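Local coordinates for protein beta-lactamase (Mycobacterium tuberculosis, PDB 4WHI) that is of uncertain function but forms the small all-beta C-terminal domain of a penicillin-binding protein, probably of the beta-lactamase-related family, at residues A[33-38]-A[85-90]. Numbering follows the deposited sequence.
Sequences ATVTYH and DTLNLE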
loop_
_atom_site.group_PDB
_atom_site.type_symbol
_atom_site.label_atom_id
_atom_site.label_comp_id
_atom_site.label_asym_id
_atom_site.label_seq_id
_atom_site.Cartn_x
_atom_site.Cartn_y
_atom_site.Cartn_z
ATOM N N ALA A 33 -3.599 -9.943 -0.394
ATOM C CA ALA A 33 -2.975 -8.757 -0.957
ATOM C C ALA A 33 -1.622 -9.209 -1.470
ATOM O O ALA A 33 -0.799 -9.700 -0.703
ATOM C CB ALA A 33 -2.809 -7.692 0.101
ATOM N N THR A 34 -1.401 -9.069 -2.771
ATOM C CA THR A 34 -0.184 -9.559 -3.399
ATOM C C THR A 34 0.735 -8.390 -3.701
ATOM O O THR A 34 0.362 -7.475 -4.426
ATOM C CB THR A 34 -0.504 -10.351 -4.680
ATOM O OG1 THR A 34 -1.355 -11.452 -4.343
ATOM C CG2 THR A 34 0.767 -10.892 -5.317
ATOM N N VAL A 35 1.936 -8.429 -3.126
ATOM C CA VAL A 35 2.921 -7.369 -3.295
ATOM C C VAL A 35 4.053 -7.914 -4.166
ATOM O O VAL A 35 4.658 -8.944 -3.850
ATOM C CB VAL A 35 3.448 -6.858 -1.940
ATOM C CG1 VAL A 35 4.464 -5.747 -2.148
ATOM C CG2 VAL A 35 2.295 -6.365 -1.070
ATOM N N THR A 36 4.299 -7.233 -5.281
ATOM C CA THR A 36 5.303 -7.648 -6.248
ATOM C C THR A 36 6.218 -6.472 -6.573
ATOM O O THR A 36 5.890 -5.313 -6.305
ATOM C CB THR A 36 4.671 -8.180 -7.559
ATOM O OG1 THR A 36 3.850 -7.161 -8.148
ATOM C CG2 THR A 36 3.848 -9.455 -7.319
ATOM N N TYR A 37 7.361 -6.783 -7.168
ATOM C CA TYR A 37 8.365 -5.784 -7.497
ATOM C C TYR A 37 8.643 -5.831 -8.988
ATOM O O TYR A 37 8.805 -6.915 -9.565
ATOM C CB TYR A 37 9.654 -6.070 -6.721
ATOM C CG TYR A 37 10.845 -5.219 -7.116
ATOM C CD1 TYR A 37 11.719 -5.629 -8.124
ATOM C CD2 TYR A 37 11.113 -4.025 -6.467
ATOM C CE1 TYR A 37 12.815 -4.855 -8.482
ATOM C CE2 TYR A 37 12.207 -3.249 -6.813
ATOM C CZ TYR A 37 13.060 -3.673 -7.813
ATOM O OH TYR A 37 14.146 -2.903 -8.153
ATOM N N HIS A 38 8.691 -4.663 -9.616
ATOM C CA HIS A 38 9.061 -4.584 -11.021
ATOM C C HIS A 38 9.842 -3.309 -11.315
ATOM O O HIS A 38 9.347 -2.217 -11.078
ATOM C CB HIS A 38 7.817 -4.657 -11.909
ATOM C CG HIS A 38 8.133 -4.741 -13.366
ATOM N ND1 HIS A 38 7.854 -3.724 -14.249
ATOM C CD2 HIS A 38 8.748 -5.705 -14.086
ATOM C CE1 HIS A 38 8.255 -4.066 -15.454
ATOM N NE2 HIS A 38 8.804 -5.263 -15.381
ATOM N N ASP A 85 5.563 -9.766 9.117
ATOM C CA ASP A 85 4.810 -10.532 8.134
ATOM C C ASP A 85 3.382 -10.002 7.938
ATOM O O ASP A 85 2.558 -10.675 7.333
ATOM C CB ASP A 85 4.810 -12.021 8.505
ATOM C CG ASP A 85 6.118 -12.726 8.128
ATOM O OD1 ASP A 85 6.953 -12.143 7.394
ATOM O OD2 ASP A 85 6.306 -13.880 8.560
ATOM N N THR A 86 3.102 -8.791 8.420
ATOM C CA THR A 86 1.774 -8.200 8.273
ATOM C C THR A 86 1.801 -6.963 7.386
ATOM O O THR A 86 2.786 -6.203 7.357
ATOM C CB THR A 86 1.127 -7.821 9.625
ATOM O OG1 THR A 86 1.743 -6.640 10.160
ATOM C CG2 THR A 86 1.230 -8.967 10.626
ATOM N N LEU A 87 0.702 -6.785 6.663
ATOM C CA LEU A 87 0.433 -5.587 5.899
ATOM C C LEU A 87 -0.929 -5.073 6.349
ATOM O O LEU A 87 -1.907 -5.806 6.293
ATOM C CB LEU A 87 0.402 -5.925 4.414
ATOM C CG LEU A 87 -0.124 -4.859 3.454
ATOM C CD1 LEU A 87 0.689 -3.575 3.561
ATOM C CD2 LEU A 87 -0.095 -5.402 2.041
ATOM N N ASN A 88 -0.981 -3.826 6.807
ATOM C CA ASN A 88 -2.238 -3.195 7.182
ATOM C C ASN A 88 -2.614 -2.173 6.130
ATOM O O ASN A 88 -1.847 -1.251 5.853
ATOM C CB ASN A 88 -2.136 -2.516 8.549
ATOM C CG ASN A 88 -3.445 -1.870 8.973
ATOM O OD1 ASN A 88 -3.728 -0.733 8.612
ATOM N ND2 ASN A 88 -4.254 -2.600 9.732
ATOM N N LEU A 89 -3.789 -2.360 5.544
ATOM C CA LEU A 89 -4.342 -1.440 4.562
ATOM C C LEU A 89 -5.477 -0.669 5.215
ATOM O O LEU A 89 -6.550 -1.225 5.479
ATOM C CB LEU A 89 -4.874 -2.218 3.364
ATOM C CG LEU A 89 -3.865 -3.057 2.589
ATOM C CD1 LEU A 89 -4.575 -3.690 1.404
ATOM C CD2 LEU A 89 -2.676 -2.221 2.132
ATOM N N GLU A 90 -5.245 0.611 5.482
ATOM C CA GLU A 90 -6.247 1.412 6.180
ATOM C C GLU A 90 -7.595 1.441 5.451
ATOM O O GLU A 90 -8.643 1.450 6.098
ATOM C CB GLU A 90 -5.736 2.821 6.479
ATOM C CG GLU A 90 -5.373 3.657 5.268
ATOM C CD GLU A 90 -5.274 5.149 5.573
ATOM O OE1 GLU A 90 -5.726 5.592 6.648
ATOM O OE2 GLU A 90 -4.743 5.887 4.726
#
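L87 reaches across the interior of this curled, antiparallel eight-stranded meander and sets one methyl, CD2, against both A33 and V35. Strands 33-38 and 86-89 are second from either end in the strand order, and the sheet bends far enough round to bring them face to face over a shared apolar core. No hydrogen bond links them, and with the CA atoms of A33 and L87 8.3 Å apart, the meeting is left to side chains. L87 has CG anti to its own backbone N (chi1 169°), which swings CG out from the strand; chi2, at 58° to CD1, then leaves CD2 extended away from CA and turned toward A33 and V35. There CD2 lies 4.0 Å from CB of A33, an ordinary van der Waals separation. V35 answers tip to tip through CG2, the branch beside its backbone N; CG1 takes the place anti to that N (chi1 -180°). L89 also points toward 33-38, but its CD1 comes no nearer than 4.6 Å to A33 CB, and it packs on L44, A80 and F100. F82 and Y25 each pack on both V35 and L87, while A33 also rests on L44, L46 and F100, so the small contact belongs to a larger buried cluster. The other short approach of L87 CD2 is to V35 CG2, also at 4.0 Å.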